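Local coordinates for putative antioxidant defense protein Mlr4105 (Mesorhizobium loti, PDB 3C1L) that probably works as a peroxiredoxin-type antioxidant enzyme of the all-helical, AhpD-like carboxymuconolactone decarboxylase family, at residues 71-76 against 156-161; 86-91 against 182-187; 121-126 against 148-153; 127-132 against 139-144. All blocks are in the same frame, centred on the assembly; numbering follows the deposited sequence.

Overall arrangement
Interaction 1 is buried core, aliphatic throughout, and joins helix 67-80 to helix 152-175. Interaction 3 lies about 10 Å from it, centre to centre, and involves the turn leading into helix 152-175; partly buried, it sets an aromatic ring and a methyl pair against helix 118-132. That same helix carries interaction 4, a surface salt bridge to helix 139-147. Interaction 2 stands apart on helix 84-98, about 28 Å from interaction 4 between centres; it is buried too, but aromatic, with the C-terminal tail resting on the helix. Interactions 1 and 2 meet where Glu71 faces His90. Interactions 1, 3 and 4 all touch the second subunit, interaction 2 the third.

Interaction 1 (71-76 against 156-161); sequences EMIAVA and WDIAST
No ring or other flat group enters the contact of Ile73 with Ile158 and Thr161. The indole of Trp156 has Asp157 OD1 at its edge, in plane, and meets Phe43 and Tyr41 of a second subunit edge-to-face. What touches is purely aliphatic. Ile73 spreads two branches over the helix of 156-161: CD1 comes to 4.1 Å from Ile158 CG2, while CG2, anti to the backbone N, lies 4.0 Å from Thr161 CG2. Both pairs of side chains cross at about a right angle, so branch meets branch without lying alongside. Thr161 offers its methyl because its hydroxyl is spent on its own helix, OG1 giving a 2.6 Å bond to Asp157 O. That carbonyl also takes Thr161 N, from the opposite face of its plane. With an alanine here in place of Thr161 the OG1 bond to Asp157 O would go, and a gap would probably open beside Ile73 CG2. On the far flank Glu71 OE1 hydrogen-bonds His90 ND1. This is core packing of two helices in an AhpD-like helical fold, and the Glu71–His90 pair, with the CxxC motif ending at Cys86, is consistent with the active-site pattern known from AhpD.

Interaction 2 (86-91 against 182-187); sequences CLTAHG and EYHAMA
Ala89 sits squarely on the phenol ring of Tyr183: its CA stands 3.9 Å from the ring centroid, only 2° off the normal, a CH-pi contact over the face. Its methyl reaches farther along the same face, with Ala89 CB 3.9 Å from Tyr183 CE2. Beside this, Thr88 fills the angle between the two aromatic residues of the tail. Its CG2, anti to the backbone N, comes to 3.5 Å from Tyr183 CB and equally to 3.5 Å from His184 CE1, wedged between them. No hydrogen bond crosses the contact. Thr88 OG1 turns back to Tyr84 O in its own helix, and His184 NE2 has a weak bond to Tyr84 OH.

The other side of the tail is looser. Glu182 and Ala185 are exposed and take no part in the contact, and the type I turn from Tyr183 to Met186, closed by Met186 N to Tyr183 O at 3.2 Å, takes the chain past Thr88 and Ala89. Met186 O is then bound by Arg95, farther along helix 84-98.

Helix 84-98 is thus sandwiched: the tail that follows helix 152-175 lies on Thr88 and Ala89, while Leu87 and His90 pack on Val75 of helix 67-80. Met109 of a third subunit rests on Leu87 and Thr88, and Ala102 of that subunit touches His184.

Interaction 3 (121-126 against 148-153); sequences TAMLEF and AGFSDR
Close to where Ala122 touches Ala148, Glu125 N gives a 2.9 Å hydrogen bond to Thr121 O, the shortest polar bond within the two segments; none passes between them. The contact is made by carbon and selenium. Ala122 CB and Ala148 CB meet methyl to methyl at 3.5 Å, a tight touch that brings the loop backbone close to helix 118-132. Next to it the selenomethionine at Met123 meets Phe150. Its CB lies 4.0 Å from Phe150 CZ, approaching the ring obliquely. With CG anti to the backbone N (chi1 175°) and the chain bent at its last torsion (76°), the selenium stands 5.5 Å from the ring centroid, 61° off the normal, an oblique Met-aromatic contact. The chain lies against helix 67-80, CG near Ile73 and the terminal CE near Met72. The phenyl ring is also hemmed in by Leu65, Leu145 and Ile158, so it is a buried plug at the junction of several helices.

The backbone around the ring is shaped by two helix ends. Gly149, at phi 106°, closes helix 139-147 with a Schellman motif; a side chain there would jam against the preceding carbonyl oxygen. Ser151 then serves as N-cap of helix 152-175, and Asp154 OD2 accepts from Ser151 N, consistent with a capping box. Here, then, is a tight link between successive helices 139-147 and 152-175, running from a Schellman end to an N-cap, whose Phe150 turns inward onto a neighbouring helix of the all-helical fold.

Interaction 4 (127-132 against 139-144); sequences AVKLTE and EADRAA
Lys129 stretches across to Asp141 and lays the end of its chain against the carboxylate, with CD 3.7 Å from Asp141 OD1. The chain leaves with CG anti to the backbone N (chi1 -167°) and stays extended to its tip, which is how it spans two helices whose nearest CA atoms, those of Lys129 and Asp141, are 8.9 Å apart. The ammonium meets Asp141 OD2 at 3.0 Å from NZ, on the syn lone pair of that oxygen, and adds a weak 3.3 Å bond from NZ to OD1. This salt bridge is the whole contact. A water lies near NZ and OD1, but its distance to NZ is too short to be trusted. Each partner has a second hold on the intervening loop: Lys129 NZ reaches Lys136 O, and Asp141 OD2 accepts from Val138 N. With a methionine at Lys129 the positive charge would be missing, probably leaving the Asp141 carboxylate without its charged partner, though still held by Val138 N, and Lys136 O short of a donor.

Within 139-144, Arg142 grips Glu139 side-on, NH2 at 2.9 Å and NE at 3.1 Å both to the one atom OE1, from the same face of the carboxylate. Its NH1 goes on to Ala174 O of a second subunit. On the other helix, Glu132 makes a salt bridge with Lys136 of a fourth subunit. Here are two successive helices, 118-132 and 139-147, joined by a short loop and bridged at the surface by a salt bridge, at subunit boundaries of the six-chain assembly.

Interaction 1 (71-76 against 156-161)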
loop_
_atom_site.group_PDB
_atom_site.type_symbol
_atom_site.label_atom_id
_atom_site.label_comp_id
_atom_site.label_asym_id
_atom_site.label_seq_id
_atom_site.Cartn_x
_atom_site.Cartn_y
_atom_site.Cartn_z
ATOM N N GLU B 71 8.903 -13.941 -21.915
ATOM C CA GLU B 71 8.170 -14.845 -21.012
ATOM C C GLU B 71 8.560 -14.631 -19.538
ATOM O O GLU B 71 7.724 -14.837 -18.645
ATOM C CB GLU B 71 8.384 -16.309 -21.375
ATOM C CG GLU B 71 7.847 -16.699 -22.731
ATOM C CD GLU B 71 6.315 -16.847 -22.786
ATOM O OE1 GLU B 71 5.635 -16.633 -21.754
ATOM O OE2 GLU B 71 5.790 -17.173 -23.867
HETATM N N MSE B 72 9.802 -14.238 -19.255
HETATM C CA MSE B 72 10.214 -13.916 -17.859
HETATM C C MSE B 72 9.573 -12.655 -17.370
HETATM O O MSE B 72 9.150 -12.566 -16.209
HETATM C CB MSE B 72 11.743 -13.776 -17.693
HETATM C CG MSE B 72 12.472 -15.110 -17.590
HETATM SE SE MSE B 72 14.450 -14.976 -17.454
HETATM C CE MSE B 72 14.674 -13.466 -16.386
ATOM N N ILE B 73 9.463 -11.662 -18.245
ATOM C CA ILE B 73 8.764 -10.443 -17.865
ATOM C C ILE B 73 7.310 -10.796 -17.611
ATOM O O ILE B 73 6.756 -10.361 -16.633
ATOM C CB ILE B 73 8.886 -9.319 -18.928
ATOM C CG1 ILE B 73 10.358 -8.859 -19.096
ATOM C CG2 ILE B 73 7.990 -8.128 -18.548
ATOM C CD1 ILE B 73 10.533 -8.113 -20.376
ATOM N N ALA B 74 6.700 -11.610 -18.485
ATOM C CA ALA B 74 5.281 -11.994 -18.345
ATOM C C ALA B 74 5.005 -12.603 -16.993
ATOM O O ALA B 74 4.064 -12.220 -16.265
ATOM C CB ALA B 74 4.901 -12.983 -19.479
ATOM N N VAL B 75 5.851 -13.558 -16.622
ATOM C CA VAL B 75 5.679 -14.267 -15.367
ATOM C C VAL B 75 5.978 -13.390 -14.102
ATOM O O VAL B 75 5.310 -13.544 -13.078
ATOM C CB VAL B 75 6.526 -15.553 -15.342
ATOM C CG1 VAL B 75 6.379 -16.216 -13.988
ATOM C CG2 VAL B 75 6.117 -16.538 -16.499
ATOM N N ALA B 76 6.995 -12.536 -14.146
ATOM C CA ALA B 76 7.286 -11.655 -13.016
ATOM C C ALA B 76 6.144 -10.707 -12.729
ATOM O O ALA B 76 5.762 -10.509 -11.565
ATOM C CB ALA B 76 8.577 -10.891 -13.234
ATOM N N TRP B 156 11.656 0.172 -24.887
ATOM C CA TRP B 156 10.343 0.073 -25.495
ATOM C C TRP B 156 9.757 -1.351 -25.390
ATOM O O TRP B 156 8.605 -1.494 -25.013
ATOM C CB TRP B 156 10.325 0.546 -26.974
ATOM C CG TRP B 156 8.970 0.324 -27.612
ATOM C CD1 TRP B 156 8.413 -0.884 -28.010
ATOM C CD2 TRP B 156 7.964 1.313 -27.853
ATOM N NE1 TRP B 156 7.139 -0.690 -28.494
ATOM C CE2 TRP B 156 6.841 0.645 -28.420
ATOM C CE3 TRP B 156 7.921 2.698 -27.699
ATOM C CZ2 TRP B 156 5.702 1.314 -28.798
ATOM C CZ3 TRP B 156 6.786 3.355 -28.073
ATOM C CH2 TRP B 156 5.683 2.665 -28.624
ATOM N N ASP B 157 10.520 -2.385 -25.735
ATOM C CA ASP B 157 9.981 -3.758 -25.736
ATOM C C ASP B 157 9.726 -4.295 -24.321
ATOM O O ASP B 157 8.733 -5.030 -24.059
ATOM C CB ASP B 157 10.914 -4.699 -26.494
ATOM C CG ASP B 157 10.925 -4.463 -27.994
ATOM O OD1 ASP B 157 9.962 -3.900 -28.530
ATOM O OD2 ASP B 157 11.916 -4.855 -28.664
ATOM N N ILE B 158 10.620 -3.940 -23.403
ATOM C CA ILE B 158 10.444 -4.326 -21.982
ATOM C C ILE B 158 9.174 -3.680 -21.458
ATOM O O ILE B 158 8.324 -4.346 -20.821
ATOM C CB ILE B 158 11.657 -3.935 -21.064
ATOM C CG1 ILE B 158 12.943 -4.694 -21.504
ATOM C CG2 ILE B 158 11.278 -4.125 -19.554
ATOM C CD1 ILE B 158 14.349 -3.970 -21.187
ATOM N N ALA B 159 9.026 -2.389 -21.740
ATOM C CA ALA B 159 7.886 -1.622 -21.224
ATOM C C ALA B 159 6.580 -2.159 -21.802
ATOM O O ALA B 159 5.639 -2.303 -21.078
ATOM C CB ALA B 159 8.022 -0.146 -21.484
ATOM N N SER B 160 6.573 -2.465 -23.109
ATOM C CA SER B 160 5.410 -3.040 -23.801
ATOM C C SER B 160 5.011 -4.405 -23.294
ATOM O O SER B 160 3.827 -4.743 -23.198
ATOM C CB SER B 160 5.696 -3.177 -25.288
ATOM O OG SER B 160 5.613 -1.935 -25.938
ATOM N N THR B 161 6.018 -5.220 -23.015
ATOM C CA THR B 161 5.791 -6.573 -22.575
ATOM C C THR B 161 5.182 -6.482 -21.192
ATOM O O THR B 161 4.165 -7.121 -20.932
ATOM C CB THR B 161 7.086 -7.465 -22.598
ATOM O OG1 THR B 161 7.702 -7.439 -23.922
ATOM C CG2 THR B 161 6.724 -8.874 -22.232
#

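Interaction 2 (86-91 against 182-187)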
loop_
_atom_site.group_PDB
_atom_site.type_symbol
_atom_site.label_atom_id
_atom_site.label_comp_id
_atom_site.label_asym_id
_atom_site.label_seq_id
_atom_site.Cartn_x
_atom_site.Cartn_y
_atom_site.Cartn_z
ATOM N N CYS B 86 -2.076 -16.631 -16.159
ATOM C CA CYS B 86 -0.840 -16.264 -16.773
ATOM C C CYS B 86 0.318 -16.927 -16.132
ATOM O O CYS B 86 1.260 -17.292 -16.840
ATOM C CB CYS B 86 -0.660 -14.767 -16.755
ATOM S SG CYS B 86 -1.808 -13.914 -17.889
ATOM N N LEU B 87 0.242 -17.146 -14.818
ATOM C CA LEU B 87 1.299 -17.876 -14.153
ATOM C C LEU B 87 1.388 -19.336 -14.631
ATOM O O LEU B 87 2.488 -19.880 -14.814
ATOM C CB LEU B 87 1.153 -17.782 -12.633
ATOM C CG LEU B 87 1.465 -16.409 -12.044
ATOM C CD1 LEU B 87 1.072 -16.302 -10.566
ATOM C CD2 LEU B 87 2.965 -16.075 -12.234
ATOM N N THR B 88 0.224 -19.945 -14.840
ATOM C CA THR B 88 0.131 -21.270 -15.397
ATOM C C THR B 88 0.710 -21.394 -16.822
ATOM O O THR B 88 1.524 -22.291 -17.082
ATOM C CB THR B 88 -1.329 -21.744 -15.355
ATOM O OG1 THR B 88 -1.715 -21.850 -13.999
ATOM C CG2 THR B 88 -1.539 -23.109 -16.058
ATOM N N ALA B 89 0.274 -20.509 -17.717
ATOM C CA ALA B 89 0.559 -20.566 -19.141
ATOM C C ALA B 89 1.971 -20.136 -19.496
ATOM O O ALA B 89 2.634 -20.772 -20.303
ATOM C CB ALA B 89 -0.467 -19.699 -19.904
ATOM N N HIS B 90 2.428 -19.053 -18.866
ATOM C CA HIS B 90 3.738 -18.479 -19.130
ATOM C C HIS B 90 4.809 -19.077 -18.210
ATOM O O HIS B 90 5.970 -19.141 -18.583
ATOM C CB HIS B 90 3.649 -16.956 -19.103
ATOM C CG HIS B 90 2.705 -16.420 -20.144
ATOM N ND1 HIS B 90 3.015 -16.377 -21.484
ATOM C CD2 HIS B 90 1.423 -16.007 -20.047
ATOM C CE1 HIS B 90 1.984 -15.917 -22.160
ATOM N NE2 HIS B 90 1.003 -15.684 -21.310
ATOM N N GLY B 91 4.407 -19.562 -17.036
ATOM C CA GLY B 91 5.225 -20.484 -16.259
ATOM C C GLY B 91 5.679 -21.683 -17.080
ATOM O O GLY B 91 6.871 -21.989 -17.118
ATOM N N GLU B 182 -3.681 -28.769 -19.213
ATOM C CA GLU B 182 -2.506 -29.467 -19.750
ATOM C C GLU B 182 -1.193 -28.750 -19.473
ATOM O O GLU B 182 -0.139 -29.380 -19.475
ATOM C CB GLU B 182 -2.637 -29.652 -21.271
ATOM C CG GLU B 182 -3.636 -30.714 -21.711
ATOM C CD GLU B 182 -5.080 -30.240 -21.856
ATOM O OE1 GLU B 182 -5.412 -29.070 -21.534
ATOM O OE2 GLU B 182 -5.898 -31.069 -22.314
ATOM N N TYR B 183 -1.261 -27.444 -19.284
ATOM C CA TYR B 183 -0.094 -26.642 -18.938
ATOM C C TYR B 183 0.620 -27.145 -17.680
ATOM O O TYR B 183 1.826 -27.148 -17.606
ATOM C CB TYR B 183 -0.518 -25.202 -18.705
ATOM C CG TYR B 183 -0.817 -24.400 -19.953
ATOM C CD1 TYR B 183 0.135 -24.272 -20.961
ATOM C CD2 TYR B 183 -1.992 -23.676 -20.073
ATOM C CE1 TYR B 183 -0.107 -23.498 -22.083
ATOM C CE2 TYR B 183 -2.248 -22.910 -21.205
ATOM C CZ TYR B 183 -1.298 -22.825 -22.202
ATOM O OH TYR B 183 -1.525 -22.060 -23.325
ATOM N N HIS B 184 -0.157 -27.602 -16.708
ATOM C CA HIS B 184 0.355 -27.874 -15.370
ATOM C C HIS B 184 1.467 -28.894 -15.363
ATOM O O HIS B 184 2.494 -28.682 -14.688
ATOM C CB HIS B 184 -0.764 -28.328 -14.420
ATOM C CG HIS B 184 -1.723 -27.248 -14.080
ATOM N ND1 HIS B 184 -1.314 -26.008 -13.628
ATOM C CD2 HIS B 184 -3.070 -27.213 -14.120
ATOM C CE1 HIS B 184 -2.377 -25.260 -13.399
ATOM N NE2 HIS B 184 -3.454 -25.966 -13.701
ATOM N N ALA B 185 1.259 -29.982 -16.106
ATOM C CA ALA B 185 2.180 -31.118 -16.151
ATOM C C ALA B 185 3.332 -30.956 -17.156
ATOM O O ALA B 185 4.273 -31.735 -17.107
ATOM C CB ALA B 185 1.413 -32.385 -16.442
HETATM N N MSE B 186 3.270 -29.942 -18.026
HETATM C CA MSE B 186 4.278 -29.736 -19.066
HETATM C C MSE B 186 5.608 -29.274 -18.543
HETATM O O MSE B 186 5.682 -28.398 -17.678
HETATM C CB MSE B 186 3.882 -28.623 -20.003
HETATM C CG MSE B 186 2.990 -28.952 -21.091
HETATM SE SE MSE B 186 2.693 -27.285 -22.069
HETATM C CE MSE B 186 0.965 -27.957 -22.650
ATOM N N ALA B 187 6.655 -29.825 -19.147
ATOM C CA ALA B 187 8.019 -29.361 -18.999
ATOM C C ALA B 187 8.466 -29.366 -17.540
ATOM O O ALA B 187 9.011 -28.375 -17.045
ATOM C CB ALA B 187 8.145 -27.982 -19.623
#

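Interaction 3 (121-126 against 148-153)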
loop_
_atom_site.group_PDB
_atom_site.type_symbol
_atom_site.label_atom_id
_atom_site.label_comp_id
_atom_site.label_asym_id
_atom_site.label_seq_id
_atom_site.Cartn_x
_atom_site.Cartn_y
_atom_site.Cartn_z
ATOM N N THR B 121 18.161 -9.055 -14.180
ATOM C CA THR B 121 17.781 -8.330 -12.988
ATOM C C THR B 121 17.288 -6.896 -13.313
ATOM O O THR B 121 16.267 -6.484 -12.802
ATOM C CB THR B 121 18.923 -8.320 -11.956
ATOM O OG1 THR B 121 19.267 -9.674 -11.644
ATOM C CG2 THR B 121 18.559 -7.576 -10.665
ATOM N N ALA B 122 18.014 -6.135 -14.113
ATOM C CA ALA B 122 17.624 -4.774 -14.400
ATOM C C ALA B 122 16.261 -4.697 -15.100
ATOM O O ALA B 122 15.453 -3.823 -14.810
ATOM C CB ALA B 122 18.704 -4.054 -15.209
HETATM N N MSE B 123 16.043 -5.643 -16.011
HETATM C CA MSE B 123 14.840 -5.781 -16.789
HETATM C C MSE B 123 13.596 -6.038 -15.934
HETATM O O MSE B 123 12.557 -5.373 -16.083
HETATM C CB MSE B 123 15.077 -6.953 -17.762
HETATM C CG MSE B 123 13.897 -7.347 -18.589
HETATM SE SE MSE B 123 14.464 -8.707 -19.852
HETATM C CE MSE B 123 14.537 -10.236 -18.540
ATOM N N LEU B 124 13.761 -6.970 -15.005
ATOM C CA LEU B 124 12.721 -7.460 -14.158
ATOM C C LEU B 124 12.463 -6.435 -13.077
ATOM O O LEU B 124 11.327 -6.210 -12.719
ATOM C CB LEU B 124 13.110 -8.839 -13.565
ATOM C CG LEU B 124 13.079 -10.079 -14.502
ATOM C CD1 LEU B 124 13.232 -11.412 -13.733
ATOM C CD2 LEU B 124 11.836 -10.135 -15.351
ATOM N N GLU B 125 13.503 -5.789 -12.570
ATOM C CA GLU B 125 13.267 -4.732 -11.588
ATOM C C GLU B 125 12.505 -3.552 -12.214
ATOM O O GLU B 125 11.615 -2.978 -11.565
ATOM C CB GLU B 125 14.571 -4.269 -10.925
ATOM C CG GLU B 125 15.250 -5.343 -10.020
ATOM C CD GLU B 125 14.546 -5.598 -8.682
ATOM O OE1 GLU B 125 13.433 -5.045 -8.452
ATOM O OE2 GLU B 125 15.117 -6.366 -7.847
ATOM N N PHE B 126 12.813 -3.203 -13.470
ATOM C CA PHE B 126 12.000 -2.180 -14.142
ATOM C C PHE B 126 10.498 -2.618 -14.256
ATOM O O PHE B 126 9.566 -1.867 -13.915
ATOM C CB PHE B 126 12.575 -1.865 -15.483
ATOM C CG PHE B 126 11.886 -0.762 -16.199
ATOM C CD1 PHE B 126 12.131 0.565 -15.854
ATOM C CD2 PHE B 126 11.017 -1.036 -17.255
ATOM C CE1 PHE B 126 11.509 1.609 -16.513
ATOM C CE2 PHE B 126 10.349 0.013 -17.927
ATOM C CZ PHE B 126 10.615 1.347 -17.563
ATOM N N ALA B 148 22.482 -1.212 -17.998
ATOM C CA ALA B 148 22.474 -2.680 -18.118
ATOM C C ALA B 148 22.673 -3.146 -19.584
ATOM O O ALA B 148 22.745 -4.357 -19.857
ATOM C CB ALA B 148 21.193 -3.226 -17.530
ATOM N N GLY B 149 22.781 -2.189 -20.516
ATOM C CA GLY B 149 23.100 -2.460 -21.919
ATOM C C GLY B 149 21.923 -2.338 -22.910
ATOM O O GLY B 149 22.095 -2.563 -24.103
ATOM N N PHE B 150 20.746 -1.946 -22.434
ATOM C CA PHE B 150 19.529 -1.968 -23.274
ATOM C C PHE B 150 19.484 -0.736 -24.159
ATOM O O PHE B 150 19.864 0.355 -23.719
ATOM C CB PHE B 150 18.273 -2.051 -22.435
ATOM C CG PHE B 150 18.070 -3.395 -21.780
ATOM C CD1 PHE B 150 17.804 -4.523 -22.552
ATOM C CD2 PHE B 150 18.131 -3.524 -20.386
ATOM C CE1 PHE B 150 17.609 -5.765 -21.938
ATOM C CE2 PHE B 150 17.948 -4.730 -19.775
ATOM C CZ PHE B 150 17.684 -5.868 -20.555
ATOM N N SER B 151 19.061 -0.916 -25.414
ATOM C CA SER B 151 18.848 0.209 -26.346
ATOM C C SER B 151 17.508 0.839 -26.044
ATOM O O SER B 151 16.693 0.268 -25.336
ATOM C CB SER B 151 18.815 -0.279 -27.782
ATOM O OG SER B 151 17.668 -1.094 -27.955
ATOM N N ASP B 152 17.244 2.008 -26.606
ATOM C CA ASP B 152 15.900 2.583 -26.455
ATOM C C ASP B 152 14.797 1.690 -27.059
ATOM O O ASP B 152 13.672 1.618 -26.526
ATOM C CB ASP B 152 15.880 4.015 -26.995
ATOM C CG ASP B 152 16.546 4.995 -26.015
ATOM O OD1 ASP B 152 17.229 4.512 -25.063
ATOM O OD2 ASP B 152 16.396 6.227 -26.179
ATOM N N ARG B 153 15.103 0.984 -28.143
ATOM C CA ARG B 153 14.134 0.042 -28.682
ATOM C C ARG B 153 13.898 -1.145 -27.720
ATOM O O ARG B 153 12.756 -1.561 -27.533
ATOM C CB ARG B 153 14.509 -0.378 -30.073
ATOM C CG ARG B 153 13.551 -1.356 -30.724
ATOM C CD ARG B 153 12.006 -1.065 -30.536
ATOM N NE ARG B 153 11.321 -2.351 -30.550
ATOM C CZ ARG B 153 11.248 -3.147 -31.627
ATOM N NH1 ARG B 153 11.733 -2.732 -32.786
ATOM N NH2 ARG B 153 10.648 -4.356 -31.548
#

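Interaction 4 (127-132 against 139-144)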
loop_
_atom_site.group_PDB
_atom_site.type_symbol
_atom_site.label_atom_id
_atom_site.label_comp_id
_atom_site.label_asym_id
_atom_site.label_seq_id
_atom_site.Cartn_x
_atom_site.Cartn_y
_atom_site.Cartn_z
ATOM N N ALA B 127 10.287 -3.837 -14.729
ATOM C CA ALA B 127 8.924 -4.435 -14.835
ATOM C C ALA B 127 8.153 -4.415 -13.500
ATOM O O ALA B 127 6.952 -4.142 -13.487
ATOM C CB ALA B 127 9.016 -5.855 -15.378
ATOM N N VAL B 128 8.820 -4.743 -12.391
ATOM C CA VAL B 128 8.233 -4.650 -11.042
ATOM C C VAL B 128 7.778 -3.240 -10.715
ATOM O O VAL B 128 6.633 -3.037 -10.341
ATOM C CB VAL B 128 9.214 -5.083 -9.905
ATOM C CG1 VAL B 128 8.649 -4.689 -8.567
ATOM C CG2 VAL B 128 9.475 -6.579 -9.939
ATOM N N LYS B 129 8.649 -2.260 -10.939
ATOM C CA LYS B 129 8.287 -0.836 -10.711
ATOM C C LYS B 129 7.168 -0.346 -11.637
ATOM O O LYS B 129 6.249 0.302 -11.218
ATOM C CB LYS B 129 9.511 0.107 -10.842
ATOM C CG LYS B 129 9.185 1.493 -10.310
ATOM C CD LYS B 129 10.331 2.385 -10.170
ATOM C CE LYS B 129 9.870 3.732 -9.650
ATOM N NZ LYS B 129 11.021 4.698 -9.664
ATOM N N LEU B 130 7.234 -0.683 -12.906
ATOM C CA LEU B 130 6.137 -0.352 -13.836
ATOM C C LEU B 130 4.804 -1.053 -13.427
ATOM O O LEU B 130 3.739 -0.550 -13.724
ATOM C CB LEU B 130 6.489 -0.734 -15.286
ATOM C CG LEU B 130 5.596 -0.129 -16.372
ATOM C CD1 LEU B 130 5.755 1.403 -16.334
ATOM C CD2 LEU B 130 5.968 -0.677 -17.670
ATOM N N THR B 131 4.883 -2.203 -12.776
ATOM C CA THR B 131 3.665 -2.963 -12.337
ATOM C C THR B 131 3.071 -2.397 -11.051
ATOM O O THR B 131 1.835 -2.266 -10.908
ATOM C CB THR B 131 3.961 -4.466 -12.173
ATOM O OG1 THR B 131 4.364 -5.000 -13.443
ATOM C CG2 THR B 131 2.743 -5.257 -11.674
ATOM N N GLU B 132 3.935 -2.044 -10.113
ATOM C CA GLU B 132 3.491 -1.568 -8.788
ATOM C C GLU B 132 3.258 -0.069 -8.668
ATOM O O GLU B 132 2.426 0.380 -7.882
ATOM C CB GLU B 132 4.489 -1.966 -7.713
ATOM C CG GLU B 132 4.722 -3.478 -7.567
ATOM C CD GLU B 132 5.805 -3.826 -6.543
ATOM O OE1 GLU B 132 6.631 -2.949 -6.103
ATOM O OE2 GLU B 132 5.850 -5.020 -6.216
ATOM N N GLU B 139 13.296 9.300 -15.403
ATOM C CA GLU B 139 14.444 9.119 -16.314
ATOM C C GLU B 139 15.557 8.258 -15.707
ATOM O O GLU B 139 16.224 7.533 -16.443
ATOM C CB GLU B 139 15.017 10.466 -16.731
ATOM C CG GLU B 139 16.214 10.396 -17.697
ATOM C CD GLU B 139 15.914 9.664 -18.983
ATOM O OE1 GLU B 139 14.759 9.726 -19.476
ATOM O OE2 GLU B 139 16.853 9.018 -19.500
ATOM N N ALA B 140 15.790 8.357 -14.393
ATOM C CA ALA B 140 16.718 7.417 -13.721
ATOM C C ALA B 140 16.313 5.942 -13.916
ATOM O O ALA B 140 17.136 5.080 -13.869
ATOM C CB ALA B 140 16.838 7.711 -12.286
ATOM N N ASP B 141 15.038 5.638 -14.087
ATOM C CA ASP B 141 14.653 4.252 -14.299
ATOM C C ASP B 141 15.136 3.730 -15.643
ATOM O O ASP B 141 15.641 2.582 -15.734
ATOM C CB ASP B 141 13.144 4.063 -14.134
ATOM C CG ASP B 141 12.691 4.350 -12.725
ATOM O OD1 ASP B 141 13.350 3.846 -11.795
ATOM O OD2 ASP B 141 11.702 5.081 -12.531
ATOM N N ARG B 142 14.967 4.568 -16.660
ATOM C CA ARG B 142 15.449 4.285 -18.005
ATOM C C ARG B 142 16.981 4.329 -18.106
ATOM O O ARG B 142 17.613 3.505 -18.824
ATOM C CB ARG B 142 14.846 5.288 -18.976
ATOM C CG ARG B 142 13.358 5.141 -19.180
ATOM C CD ARG B 142 12.829 6.063 -20.288
ATOM N NE ARG B 142 12.754 7.457 -19.866
ATOM C CZ ARG B 142 11.812 8.017 -19.101
ATOM N NH1 ARG B 142 10.774 7.350 -18.623
ATOM N NH2 ARG B 142 11.935 9.294 -18.790
ATOM N N ALA B 143 17.575 5.294 -17.407
ATOM C CA ALA B 143 19.010 5.395 -17.291
ATOM C C ALA B 143 19.588 4.079 -16.766
ATOM O O ALA B 143 20.574 3.588 -17.298
ATOM C CB ALA B 143 19.388 6.566 -16.385
ATOM N N ALA B 144 18.959 3.492 -15.754
ATOM C CA ALA B 144 19.440 2.221 -15.184
ATOM C C ALA B 144 19.336 1.060 -16.203
ATOM O O ALA B 144 20.242 0.245 -16.272
ATOM C CB ALA B 144 18.714 1.906 -13.886
HETATM O O HOH W 1 12.968 3.644 -8.551
#